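Bottromycin amidohydrolase (Streptomyces purpureus, PDB 6I5S) acts as a thiazoline-specific amidohydrolase, probably using a two-zinc centre, and is the gatekeeper of bottromycin biosynthesis. Local coordinates at residues Arg436-Arg441 against Trp452-Leu457; Ala291-Ala296 against Asn351-Ala356; Ser359-Ile364 against Gly415-Asp420; Ser299-Trp304 against Ser443-Asp448. All coordinates share one frame; numbering follows the deposited sequence.

Contact 1. Residues Arg436-Arg441 against Trp452-Leu457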
loop_
_atom_site.group_PDB
_atom_site.type_symbol
_atom_site.label_atom_id
_atom_site.label_comp_id
_atom_site.label_asym_id
_atom_site.label_seq_id
_atom_site.Cartn_x
_atom_site.Cartn_y
_atom_site.Cartn_z
ATOM N N ARG A 436 -4.939 -19.433 -9.187
ATOM C CA ARG A 436 -4.677 -19.368 -10.616
ATOM C C ARG A 436 -4.095 -18.002 -11.009
ATOM O O ARG A 436 -3.185 -17.920 -11.845
ATOM C CB ARG A 436 -5.986 -19.642 -11.372
ATOM C CG ARG A 436 -5.898 -19.691 -12.880
ATOM C CD ARG A 436 -7.235 -20.149 -13.492
ATOM N NE ARG A 436 -7.669 -21.451 -12.966
ATOM C CZ ARG A 436 -8.777 -21.673 -12.259
ATOM N NH1 ARG A 436 -9.624 -20.688 -11.964
ATOM N NH2 ARG A 436 -9.048 -22.905 -11.848
ATOM N N LEU A 437 -4.632 -16.923 -10.443
ATOM C CA LEU A 437 -4.094 -15.585 -10.721
ATOM C C LEU A 437 -2.664 -15.456 -10.250
ATOM O O LEU A 437 -1.799 -14.957 -10.970
ATOM C CB LEU A 437 -4.952 -14.498 -10.060
ATOM C CG LEU A 437 -6.307 -14.172 -10.718
ATOM C CD1 LEU A 437 -7.177 -13.247 -9.853
ATOM C CD2 LEU A 437 -6.018 -13.503 -11.992
ATOM N N TRP A 438 -2.370 -15.943 -9.062
ATOM C CA TRP A 438 -0.992 -15.862 -8.578
ATOM C C TRP A 438 -0.074 -16.713 -9.460
ATOM O O TRP A 438 0.989 -16.255 -9.900
ATOM C CB TRP A 438 -0.940 -16.290 -7.103
ATOM C CG TRP A 438 0.399 -16.129 -6.429
ATOM C CD1 TRP A 438 1.154 -17.132 -5.883
ATOM C CD2 TRP A 438 1.148 -14.906 -6.209
ATOM N NE1 TRP A 438 2.313 -16.626 -5.335
ATOM C CE2 TRP A 438 2.339 -15.269 -5.522
ATOM C CE3 TRP A 438 0.931 -13.556 -6.503
ATOM C CZ2 TRP A 438 3.306 -14.332 -5.156
ATOM C CZ3 TRP A 438 1.916 -12.632 -6.130
ATOM C CH2 TRP A 438 3.050 -13.031 -5.441
ATOM N N SER A 439 -0.489 -17.955 -9.779
ATOM C CA SER A 439 0.326 -18.791 -10.650
ATOM C C SER A 439 0.578 -18.104 -11.996
ATOM O O SER A 439 1.698 -18.156 -12.525
ATOM C CB SER A 439 -0.333 -20.169 -10.819
ATOM O OG SER A 439 0.338 -20.848 -11.821
ATOM N N LEU A 440 -0.440 -17.429 -12.557
ATOM C CA LEU A 440 -0.246 -16.777 -13.841
ATOM C C LEU A 440 0.691 -15.580 -13.710
ATOM O O LEU A 440 1.579 -15.386 -14.549
ATOM C CB LEU A 440 -1.587 -16.309 -14.382
ATOM C CG LEU A 440 -1.549 -15.646 -15.754
ATOM C CD1 LEU A 440 -1.079 -16.597 -16.800
ATOM C CD2 LEU A 440 -2.948 -15.194 -16.054
ATOM N N ARG A 441 0.553 -14.843 -12.620
ATOM C CA ARG A 441 1.457 -13.708 -12.351
ATOM C C ARG A 441 2.907 -14.178 -12.286
ATOM O O ARG A 441 3.821 -13.516 -12.797
ATOM C CB ARG A 441 1.032 -13.017 -11.033
ATOM C CG ARG A 441 2.174 -12.688 -10.012
ATOM C CD ARG A 441 2.873 -11.577 -10.483
ATOM N NE ARG A 441 3.900 -11.041 -9.581
ATOM C CZ ARG A 441 5.186 -11.066 -9.835
ATOM N NH1 ARG A 441 5.677 -11.780 -10.864
ATOM N NH2 ARG A 441 5.979 -10.367 -9.045
ATOM N N TRP A 452 6.562 -20.757 -5.534
ATOM C CA TRP A 452 6.043 -19.702 -4.659
ATOM C C TRP A 452 4.546 -19.937 -4.415
ATOM O O TRP A 452 3.645 -19.329 -5.057
ATOM C CB TRP A 452 6.288 -18.297 -5.226
ATOM C CG TRP A 452 6.128 -17.176 -4.229
ATOM C CD1 TRP A 452 5.472 -17.200 -3.010
ATOM C CD2 TRP A 452 6.659 -15.857 -4.353
ATOM N NE1 TRP A 452 5.614 -15.991 -2.373
ATOM C CE2 TRP A 452 6.301 -15.142 -3.187
ATOM C CE3 TRP A 452 7.386 -15.201 -5.346
ATOM C CZ2 TRP A 452 6.665 -13.834 -2.984
ATOM C CZ3 TRP A 452 7.728 -13.895 -5.147
ATOM C CH2 TRP A 452 7.391 -13.228 -3.967
ATOM N N ALA A 453 4.251 -20.798 -3.430
ATOM C CA ALA A 453 2.856 -21.094 -3.112
ATOM C C ALA A 453 2.143 -19.864 -2.570
ATOM O O ALA A 453 2.708 -19.066 -1.809
ATOM C CB ALA A 453 2.762 -22.215 -2.087
ATOM N N ARG A 454 0.882 -19.690 -2.963
ATOM C CA ARG A 454 0.121 -18.570 -2.449
ATOM C C ARG A 454 0.004 -18.664 -0.933
ATOM O O ARG A 454 -0.288 -19.746 -0.376
ATOM C CB ARG A 454 -1.276 -18.559 -3.106
ATOM C CG ARG A 454 -2.064 -17.358 -2.746
ATOM C CD ARG A 454 -3.363 -17.198 -3.583
ATOM N NE ARG A 454 -4.338 -18.202 -3.204
ATOM C CZ ARG A 454 -5.172 -18.083 -2.175
ATOM N NH1 ARG A 454 -5.171 -17.000 -1.411
ATOM N NH2 ARG A 454 -6.052 -19.036 -1.938
ATOM N N GLY A 455 0.231 -17.526 -0.271
ATOM C CA GLY A 455 0.275 -17.441 1.185
ATOM C C GLY A 455 1.673 -17.355 1.779
ATOM O O GLY A 455 1.821 -16.883 2.920
ATOM N N ALA A 456 2.689 -17.832 1.062
ATOM C CA ALA A 456 4.078 -17.641 1.442
ATOM C C ALA A 456 4.479 -16.210 1.081
ATOM O O ALA A 456 4.134 -15.710 -0.004
ATOM C CB ALA A 456 4.967 -18.628 0.704
ATOM N N LEU A 457 5.203 -15.556 1.965
ATOM C CA LEU A 457 5.555 -14.172 1.671
ATOM C C LEU A 457 6.828 -14.068 0.858
ATOM O O LEU A 457 7.173 -12.964 0.402
ATOM C CB LEU A 457 5.701 -13.383 2.976
ATOM C CG LEU A 457 4.422 -13.370 3.830
ATOM C CD1 LEU A 457 4.632 -12.462 5.060
ATOM C CD2 LEU A 457 3.159 -12.969 3.064
#

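Contact 2. Residues Ala291-Ala296 against Asn351-Ala356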
loop_
_atom_site.group_PDB
_atom_site.type_symbol
_atom_site.label_atom_id
_atom_site.label_comp_id
_atom_site.label_asym_id
_atom_site.label_seq_id
_atom_site.Cartn_x
_atom_site.Cartn_y
_atom_site.Cartn_z
ATOM N N ALA A 291 14.910 -16.508 -6.984
ATOM C CA ALA A 291 13.509 -16.732 -7.327
ATOM C C ALA A 291 12.740 -15.419 -7.333
ATOM O O ALA A 291 11.954 -15.165 -8.246
ATOM C CB ALA A 291 12.882 -17.737 -6.352
ATOM N N VAL A 292 13.001 -14.532 -6.348
ATOM C CA VAL A 292 12.288 -13.261 -6.329
ATOM C C VAL A 292 12.733 -12.380 -7.487
ATOM O O VAL A 292 11.919 -11.688 -8.097
ATOM C CB VAL A 292 12.456 -12.547 -4.980
ATOM C CG1 VAL A 292 11.724 -11.207 -5.044
ATOM C CG2 VAL A 292 11.879 -13.349 -3.902
ATOM N N LEU A 293 14.022 -12.396 -7.826
ATOM C CA LEU A 293 14.460 -11.652 -9.003
ATOM C C LEU A 293 13.793 -12.153 -10.275
ATOM O O LEU A 293 13.491 -11.359 -11.171
ATOM C CB LEU A 293 15.972 -11.736 -9.148
ATOM C CG LEU A 293 16.806 -10.928 -8.201
ATOM C CD1 LEU A 293 18.277 -11.413 -8.267
ATOM C CD2 LEU A 293 16.695 -9.460 -8.563
ATOM N N GLN A 294 13.609 -13.472 -10.410
ATOM C CA GLN A 294 12.909 -13.990 -11.574
ATOM C C GLN A 294 11.480 -13.461 -11.618
ATOM O O GLN A 294 10.920 -13.243 -12.705
ATOM C CB GLN A 294 12.925 -15.528 -11.538
ATOM C CG GLN A 294 12.342 -16.185 -12.763
ATOM C CD GLN A 294 13.114 -15.850 -14.019
ATOM O OE1 GLN A 294 14.259 -16.258 -14.187
ATOM N NE2 GLN A 294 12.495 -15.092 -14.899
ATOM N N ALA A 295 10.891 -13.218 -10.445
ATOM C CA ALA A 295 9.503 -12.791 -10.362
ATOM C C ALA A 295 9.333 -11.305 -10.636
ATOM O O ALA A 295 8.217 -10.876 -10.971
ATOM C CB ALA A 295 8.937 -13.137 -8.992
ATOM N N ALA A 296 10.420 -10.554 -10.584
ATOM C CA ALA A 296 10.401 -9.131 -10.857
ATOM C C ALA A 296 10.092 -8.898 -12.328
ATOM O O ALA A 296 10.465 -9.687 -13.193
ATOM C CB ALA A 296 11.749 -8.487 -10.527
ATOM N N ASN A 351 10.147 -1.040 -5.122
ATOM C CA ASN A 351 11.529 -0.960 -4.651
ATOM C C ASN A 351 12.129 -2.360 -4.644
ATOM O O ASN A 351 11.389 -3.364 -4.561
ATOM C CB ASN A 351 11.594 -0.399 -3.236
ATOM C CG ASN A 351 11.450 1.102 -3.169
ATOM O OD1 ASN A 351 11.032 1.716 -4.122
ATOM N ND2 ASN A 351 11.750 1.686 -2.009
ATOM N N PRO A 352 13.460 -2.478 -4.732
ATOM C CA PRO A 352 14.045 -3.814 -4.825
ATOM C C PRO A 352 13.622 -4.764 -3.712
ATOM O O PRO A 352 13.687 -4.437 -2.525
ATOM C CB PRO A 352 15.532 -3.515 -4.809
ATOM C CG PRO A 352 15.660 -2.128 -5.475
ATOM C CD PRO A 352 14.476 -1.410 -4.953
ATOM N N PHE A 353 13.097 -5.920 -4.124
ATOM C CA PHE A 353 12.658 -7.011 -3.253
ATOM C C PHE A 353 11.447 -6.665 -2.403
ATOM O O PHE A 353 11.146 -7.379 -1.440
ATOM C CB PHE A 353 13.847 -7.495 -2.411
ATOM C CG PHE A 353 14.916 -8.029 -3.286
ATOM C CD1 PHE A 353 14.701 -9.198 -4.000
ATOM C CD2 PHE A 353 16.074 -7.331 -3.490
ATOM C CE1 PHE A 353 15.656 -9.689 -4.867
ATOM C CE2 PHE A 353 17.039 -7.828 -4.360
ATOM C CZ PHE A 353 16.821 -9.001 -5.041
ATOM N N VAL A 354 10.701 -5.623 -2.784
ATOM C CA VAL A 354 9.404 -5.305 -2.185
ATOM C C VAL A 354 8.347 -5.633 -3.234
ATOM O O VAL A 354 8.141 -4.851 -4.161
ATOM C CB VAL A 354 9.329 -3.866 -1.723
ATOM C CG1 VAL A 354 8.040 -3.656 -0.943
ATOM C CG2 VAL A 354 10.563 -3.531 -0.856
ATOM N N VAL A 355 7.727 -6.808 -3.111
ATOM C CA VAL A 355 6.870 -7.360 -4.161
ATOM C C VAL A 355 5.432 -6.982 -3.860
ATOM O O VAL A 355 4.911 -7.309 -2.790
ATOM C CB VAL A 355 7.016 -8.885 -4.259
ATOM C CG1 VAL A 355 6.062 -9.487 -5.354
ATOM C CG2 VAL A 355 8.458 -9.281 -4.585
ATOM N N ALA A 356 4.775 -6.322 -4.824
ATOM C CA ALA A 356 3.361 -5.965 -4.666
ATOM C C ALA A 356 2.516 -7.191 -4.289
ATOM O O ALA A 356 2.462 -8.186 -5.017
ATOM C CB ALA A 356 2.813 -5.339 -5.971
#

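Contact 3. Residues Ser359-Ile364 against Gly415-Asp420. With GOL (glycerol), chain D.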
loop_
_atom_site.group_PDB
_atom_site.type_symbol
_atom_site.label_atom_id
_atom_site.label_comp_id
_atom_site.label_asym_id
_atom_site.label_seq_id
_atom_site.Cartn_x
_atom_site.Cartn_y
_atom_site.Cartn_z
ATOM N N SER A 359 4.367 -8.086 0.052
ATOM C CA SER A 359 5.002 -7.040 0.863
ATOM C C SER A 359 3.993 -6.369 1.793
ATOM O O SER A 359 4.372 -5.847 2.867
ATOM C CB SER A 359 5.667 -5.983 -0.031
ATOM O OG SER A 359 4.751 -5.314 -0.880
ATOM N N PHE A 360 2.725 -6.344 1.393
ATOM C CA PHE A 360 1.694 -5.797 2.271
ATOM C C PHE A 360 1.659 -6.574 3.587
ATOM O O PHE A 360 1.609 -5.992 4.685
ATOM C CB PHE A 360 0.332 -5.839 1.583
ATOM C CG PHE A 360 -0.752 -5.199 2.375
ATOM C CD1 PHE A 360 -0.825 -3.831 2.407
ATOM C CD2 PHE A 360 -1.613 -5.937 3.160
ATOM C CE1 PHE A 360 -1.798 -3.178 3.160
ATOM C CE2 PHE A 360 -2.613 -5.297 3.900
ATOM C CZ PHE A 360 -2.684 -3.911 3.910
ATOM N N HIS A 361 1.649 -7.903 3.486
ATOM C CA HIS A 361 1.665 -8.750 4.674
ATOM C C HIS A 361 3.005 -8.709 5.383
ATOM O O HIS A 361 3.038 -8.902 6.598
ATOM C CB HIS A 361 1.184 -10.155 4.257
ATOM C CG HIS A 361 -0.233 -10.103 3.803
ATOM N ND1 HIS A 361 -1.273 -9.989 4.704
ATOM C CD2 HIS A 361 -0.767 -9.955 2.570
ATOM C CE1 HIS A 361 -2.403 -9.840 4.025
ATOM N NE2 HIS A 361 -2.118 -9.790 2.733
ATOM N N LYS A 362 4.100 -8.474 4.671
ATOM C CA LYS A 362 5.368 -8.221 5.367
ATOM C C LYS A 362 5.305 -6.965 6.216
ATOM O O LYS A 362 5.905 -6.916 7.311
ATOM C CB LYS A 362 6.521 -8.115 4.391
ATOM C CG LYS A 362 6.902 -9.407 3.696
ATOM C CD LYS A 362 8.283 -9.264 3.116
ATOM C CE LYS A 362 8.695 -10.475 2.358
ATOM N NZ LYS A 362 10.152 -10.440 2.003
ATOM N N GLU A 363 4.570 -5.947 5.756
ATOM C CA GLU A 363 4.470 -4.726 6.538
ATOM C C GLU A 363 3.567 -4.941 7.742
ATOM O O GLU A 363 3.877 -4.453 8.828
ATOM C CB GLU A 363 3.945 -3.581 5.678
ATOM C CG GLU A 363 3.831 -2.217 6.443
ATOM C CD GLU A 363 5.122 -1.656 6.869
ATOM O OE1 GLU A 363 6.156 -2.300 6.572
ATOM O OE2 GLU A 363 5.129 -0.544 7.546
ATOM N N ILE A 364 2.479 -5.723 7.594
ATOM C CA ILE A 364 1.725 -6.143 8.783
ATOM C C ILE A 364 2.642 -6.866 9.763
ATOM O O ILE A 364 2.597 -6.619 10.976
ATOM C CB ILE A 364 0.522 -7.019 8.394
ATOM C CG1 ILE A 364 -0.545 -6.092 7.737
ATOM C CG2 ILE A 364 -0.071 -7.751 9.607
ATOM C CD1 ILE A 364 -1.665 -6.854 7.110
ATOM N N GLY A 415 -2.028 -15.916 8.697
ATOM C CA GLY A 415 -2.658 -14.689 9.148
ATOM C C GLY A 415 -3.665 -14.197 8.142
ATOM O O GLY A 415 -4.617 -14.896 7.773
ATOM N N LEU A 416 -3.476 -12.948 7.670
ATOM C CA LEU A 416 -4.362 -12.374 6.658
ATOM C C LEU A 416 -3.897 -12.642 5.238
ATOM O O LEU A 416 -4.636 -12.340 4.274
ATOM C CB LEU A 416 -4.462 -10.870 6.908
ATOM C CG LEU A 416 -5.111 -10.433 8.211
ATOM C CD1 LEU A 416 -4.664 -9.061 8.635
ATOM C CD2 LEU A 416 -6.654 -10.460 8.051
ATOM N N ALA A 417 -2.718 -13.249 5.066
ATOM C CA ALA A 417 -2.049 -13.296 3.771
ATOM C C ALA A 417 -2.604 -14.294 2.783
ATOM O O ALA A 417 -2.251 -14.207 1.599
ATOM C CB ALA A 417 -0.561 -13.587 3.951
ATOM N N ARG A 418 -3.432 -15.243 3.197
ATOM C CA ARG A 418 -3.947 -16.243 2.280
ATOM C C ARG A 418 -5.465 -16.300 2.390
ATOM O O ARG A 418 -6.036 -17.204 3.023
ATOM C CB ARG A 418 -3.329 -17.622 2.579
ATOM C CG ARG A 418 -3.510 -18.576 1.449
ATOM C CD ARG A 418 -3.107 -19.987 1.846
ATOM N NE ARG A 418 -3.072 -20.792 0.666
ATOM C CZ ARG A 418 -4.160 -21.225 0.043
ATOM N NH1 ARG A 418 -5.370 -20.922 0.528
ATOM N NH2 ARG A 418 -4.029 -21.960 -1.062
ATOM N N PRO A 419 -6.157 -15.340 1.791
ATOM C CA PRO A 419 -7.610 -15.394 1.799
ATOM C C PRO A 419 -8.096 -16.661 1.127
ATOM O O PRO A 419 -7.453 -17.218 0.237
ATOM C CB PRO A 419 -8.011 -14.162 1.005
ATOM C CG PRO A 419 -6.847 -13.212 1.034
ATOM C CD PRO A 419 -5.630 -14.115 1.191
ATOM N N ASP A 420 -9.243 -17.125 1.575
ATOM C CA ASP A 420 -10.028 -18.092 0.833
ATOM C C ASP A 420 -10.989 -17.458 -0.170
ATOM O O ASP A 420 -11.676 -18.192 -0.895
ATOM C CB ASP A 420 -10.781 -18.961 1.833
ATOM C CG ASP A 420 -9.831 -19.712 2.742
ATOM O OD1 ASP A 420 -8.956 -20.381 2.191
ATOM O OD2 ASP A 420 -9.918 -19.571 3.981
HETATM C C1 GOL D . 0.221 -11.029 7.819
HETATM O O1 GOL D . -1.003 -11.289 7.178
HETATM C C2 GOL D . 1.003 -12.333 8.005
HETATM O O2 GOL D . 0.995 -13.137 6.845
HETATM C C3 GOL D . 2.449 -11.978 8.348
HETATM O O3 GOL D . 3.225 -13.157 8.478
#

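Contact 4. Residues Ser299-Trp304 against Ser443-Asp448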
loop_
_atom_site.group_PDB
_atom_site.type_symbol
_atom_site.label_atom_id
_atom_site.label_comp_id
_atom_site.label_asym_id
_atom_site.label_seq_id
_atom_site.Cartn_x
_atom_site.Cartn_y
_atom_site.Cartn_z
ATOM N N SER A 299 11.432 -4.549 -16.399
ATOM C CA SER A 299 11.947 -3.197 -16.206
ATOM C C SER A 299 12.618 -3.030 -14.848
ATOM O O SER A 299 13.482 -2.172 -14.695
ATOM C CB SER A 299 10.821 -2.179 -16.350
ATOM O OG SER A 299 9.799 -2.434 -15.408
ATOM N N ARG A 300 12.192 -3.792 -13.841
ATOM C CA ARG A 300 12.759 -3.679 -12.517
ATOM C C ARG A 300 13.998 -4.534 -12.299
ATOM O O ARG A 300 14.751 -4.250 -11.375
ATOM C CB ARG A 300 11.728 -4.078 -11.468
ATOM C CG ARG A 300 10.694 -3.020 -11.207
ATOM C CD ARG A 300 9.585 -3.627 -10.398
ATOM N NE ARG A 300 8.549 -2.657 -10.166
ATOM C CZ ARG A 300 7.263 -2.954 -10.103
ATOM N NH1 ARG A 300 6.832 -4.212 -10.265
ATOM N NH2 ARG A 300 6.417 -1.967 -9.898
ATOM N N ARG A 301 14.220 -5.563 -13.113
ATOM C CA ARG A 301 15.232 -6.559 -12.781
ATOM C C ARG A 301 16.627 -5.950 -12.668
ATOM O O ARG A 301 17.390 -6.393 -11.794
ATOM C CB ARG A 301 15.186 -7.685 -13.826
ATOM C CG ARG A 301 15.400 -9.082 -13.296
ATOM C CD ARG A 301 14.943 -10.108 -14.362
ATOM N NE ARG A 301 13.514 -10.450 -14.269
ATOM C CZ ARG A 301 12.771 -10.887 -15.281
ATOM N NH1 ARG A 301 13.301 -11.024 -16.491
ATOM N NH2 ARG A 301 11.486 -11.178 -15.089
ATOM N N PRO A 302 17.029 -4.961 -13.481
ATOM C CA PRO A 302 18.402 -4.416 -13.310
ATOM C C PRO A 302 18.624 -3.773 -11.952
ATOM O O PRO A 302 19.620 -4.070 -11.291
ATOM C CB PRO A 302 18.527 -3.414 -14.473
ATOM C CG PRO A 302 17.546 -3.935 -15.503
ATOM C CD PRO A 302 16.378 -4.439 -14.690
ATOM N N ALA A 303 17.693 -2.936 -11.492
ATOM C CA ALA A 303 17.836 -2.301 -10.187
ATOM C C ALA A 303 17.769 -3.331 -9.081
ATOM O O ALA A 303 18.513 -3.256 -8.097
ATOM C CB ALA A 303 16.736 -1.263 -10.003
ATOM N N TRP A 304 16.895 -4.321 -9.231
ATOM C CA TRP A 304 16.800 -5.343 -8.196
ATOM C C TRP A 304 18.062 -6.187 -8.155
ATOM O O TRP A 304 18.530 -6.588 -7.077
ATOM C CB TRP A 304 15.587 -6.213 -8.457
ATOM C CG TRP A 304 14.272 -5.539 -8.158
ATOM C CD1 TRP A 304 13.940 -4.234 -8.382
ATOM C CD2 TRP A 304 13.115 -6.155 -7.583
ATOM N NE1 TRP A 304 12.659 -3.987 -7.953
ATOM C CE2 TRP A 304 12.128 -5.154 -7.459
ATOM C CE3 TRP A 304 12.835 -7.440 -7.131
ATOM C CZ2 TRP A 304 10.859 -5.414 -6.947
ATOM C CZ3 TRP A 304 11.591 -7.695 -6.601
ATOM C CH2 TRP A 304 10.623 -6.691 -6.498
ATOM N N SER A 443 4.162 -17.209 -13.622
ATOM C CA SER A 443 4.563 -17.821 -14.889
ATOM C C SER A 443 4.884 -16.758 -15.931
ATOM O O SER A 443 5.844 -16.898 -16.690
ATOM C CB SER A 443 3.450 -18.744 -15.447
ATOM O OG SER A 443 3.077 -19.725 -14.535
ATOM N N ALA A 444 4.101 -15.678 -15.957
ATOM C CA ALA A 444 4.311 -14.608 -16.920
ATOM C C ALA A 444 5.653 -13.938 -16.737
ATOM O O ALA A 444 6.239 -13.453 -17.707
ATOM C CB ALA A 444 3.194 -13.573 -16.793
ATOM N N ALA A 445 6.163 -13.914 -15.516
ATOM C CA ALA A 445 7.476 -13.374 -15.227
ATOM C C ALA A 445 8.577 -14.410 -15.379
ATOM O O ALA A 445 9.753 -14.075 -15.241
ATOM C CB ALA A 445 7.488 -12.807 -13.821
ATOM N N GLY A 446 8.240 -15.664 -15.646
ATOM C CA GLY A 446 9.247 -16.683 -15.878
ATOM C C GLY A 446 9.569 -17.557 -14.698
ATOM O O GLY A 446 10.524 -18.332 -14.769
ATOM N N LEU A 447 8.845 -17.436 -13.603
ATOM C CA LEU A 447 9.093 -18.263 -12.435
ATOM C C LEU A 447 8.078 -19.392 -12.411
ATOM O O LEU A 447 6.885 -19.154 -12.594
ATOM C CB LEU A 447 8.996 -17.439 -11.156
ATOM C CG LEU A 447 9.353 -18.242 -9.901
ATOM C CD1 LEU A 447 10.789 -18.610 -9.903
ATOM C CD2 LEU A 447 9.009 -17.393 -8.673
ATOM N N ASP A 448 8.561 -20.611 -12.189
ATOM C CA ASP A 448 7.717 -21.764 -11.996
ATOM C C ASP A 448 6.772 -21.506 -10.830
ATOM O O ASP A 448 7.242 -21.308 -9.701
ATOM C CB ASP A 448 8.602 -22.979 -11.718
ATOM C CG ASP A 448 7.833 -24.262 -11.662
ATOM O OD1 ASP A 448 6.598 -24.237 -11.479
ATOM O OD2 ASP A 448 8.496 -25.308 -11.774
#

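Contact 1. Residues Arg436-Arg441 against Trp452-Leu457
W438 drives the edge of its indole into the face of W452, a T-shaped stack that ties helix 431-444 to the loop that follows it near the C-terminus. The planes stand at 87°, and the six-membered ring of W438 lies 5.2 Å, centroid to centroid, from the five-membered ring of W452. CZ2 does the touching: it sits over the middle of the W452 indole, 3.7 Å from W452 CE2. W438 reaches this place because its CG is anti to the backbone N (chi1 -174°), which swings the indole out from the helix toward the loop. The same edge carries NE1, which makes a weak, bent hydrogen bond of 3.0 Å to W452 O. Beside it, R454 lays its backbone and CB against W438 CD1 (CB to CD1 4.0 Å); its arginine chain then bends at chi3 and leads away to a salt bridge with D435. Within the loop, a type II turn from A453 to A456 reverses the chain; G455 takes the position with positive phi, where a CB would clash with the preceding carbonyl. Beyond the two segments, W438 meets the H109 ring edge-to-face, and P358 touches both indoles. Replacing W452 by alanine would remove the ring that faces the W438 edge and is likely to leave the turn without its indole bond. That bond runs from W452 NE1 to A456 O, 2.8 Å long and nearly straight (160°), with the oxygen close to the indole plane but the donor standing above the plane of the carbonyl.

Contact 2. Residues Ala291-Ala296 against Asn351-Ala356
V292 and L293, on one turn of helix 290-295, close on the phenyl ring of F353 in the loop that follows D348, a zinc ligand. The packing is tight at both residues. V292 CG1 meets the ring at its edge, 3.7 Å from F353 CD1, and the same methyl touches V355 CG2 at 3.8 Å, so that one branch of the valine fills the angle between two loop side chains. It is placed there by chi1 of 178°, which points CG1 away from the backbone N. W304 packs against V292 and meets the F353 ring at about 45°. L293 brings CG and CD2 to the CE1-CZ end of the ring, CD2 lying 3.6 Å from F353 CZ; but L293 is partly exposed, so this end of the contact lies nearer solvent, whereas V292, F353 and V355 are buried. F353 itself occupies the third position of the type II turn N351 to V354, with an unusual positive phi of 67°. A glycine in its place would remove the ring that V292, L293 and W304 share, and would probably open a gap between the helix and the loop. With hydrocarbon alone meeting across it, the contact rests on shape and burial and lacks the directional hold of polar bonds.

Contact 3. Residues Ser359-Ile364 against Gly415-Asp420
A417 sets its CA squarely over the imidazole of H361, a CH-pi contact 3.4 Å from the ring centroid and only 8° off the normal. Its CB lies 3.5 Å from H361 CG, so the residue covers one face with CA and CB. At one side, L416 O approaches H361 CE1 obliquely at 3.4 Å. Alongside this, I364 CD1 touches L416 CD1 at 4.0 Å, the two side chains crossing at about a right angle. A glycerol molecule, probably from the crystallisation liquor, fills the corner: its O1 is hydrogen-bonded to H361 ND1 at 2.8 Å and accepts a bond from L416 N at 3.0 Å. In the next shell, F360 CD2 packs on the opposite imidazole face, offset toward the rim, so that the ring is sandwiched. H361 NE2 is hydrogen-bonded to H109 O, and L416 O to the hydroxyl of Y405 on strand 402-405. The first torsion of H361 sets CG beside the backbone N, and chi2 of -76° turns ND1 to the glycerol and NE2 to H109. The contact thus joins helix 358-369 to the loop leading into strand 421-424. Both ring nitrogens are engaged and both faces are packed, which implies an imidazole fixed in tilt and rotation; since a carbonyl can only accept, NE2 probably carries a proton.

Contact 4. Residues Ser299-Trp304 against Ser443-Asp448
The guanidinium of R301 is the flat group that meets the other segment here, and A445 O lies oblique to it, 3.4 Å from R301 NH2. The nearest side-chain approach is A445 CB, 4.5 Å from R301 NH2; the contact is small and lies at the surface. The stronger partner of NH2 is A296 O, to which it is hydrogen-bonded, while NE makes a weak bond to L293 O. L293 is in the last turn of helix 290-295 and A296 just follows it, so the arginine, from the first turn of helix 301-313, reaches back over the preceding helix. Its chain is bent at chi3 (-88°) to do so. On the other side, A445 lies at the C-terminal end of helix 431-444, where G446 follows in a Schellman motif, with positive phi and its N bonded to S443 O at 2.9 Å. A side chain at G446 would be jammed against the carbonyl before it, so glycine suits the place. A445 O already has a firm partner in Q294 NE2. W304, one turn along from R301, faces inward and donates NE1 to G350 O. Two helix ends thus send their carbonyls toward one cationic group, and the negative ends of their dipoles would probably favour the positive charge of R301, though at A445 the effect should be modest at this distance.

In the fold
Contacts 2 and 4 lie closest together, centres 7 Å apart; their helices 290-295 and 301-313 follow each other in the chain, and A296 O lies 2.6 Å from R301 NH2. Contact 1 sits about 13 Å from contact 2, centre to centre, and is joined to it by R441 NH1, 2.7 Å from A295 O. Its R454 NH1 reaches P419 O at 2.8 Å, joining contact 1 to contact 3, whose centre is about 12 Å away. V354 CG1 packs 3.4 Å from S359 CB between contacts 2 and 3, whereas contacts 3 and 4 do not touch. The 351-356 loop of contact 2 follows the zinc ligand D348 closely in the chain; the glycerol belongs to contact 3.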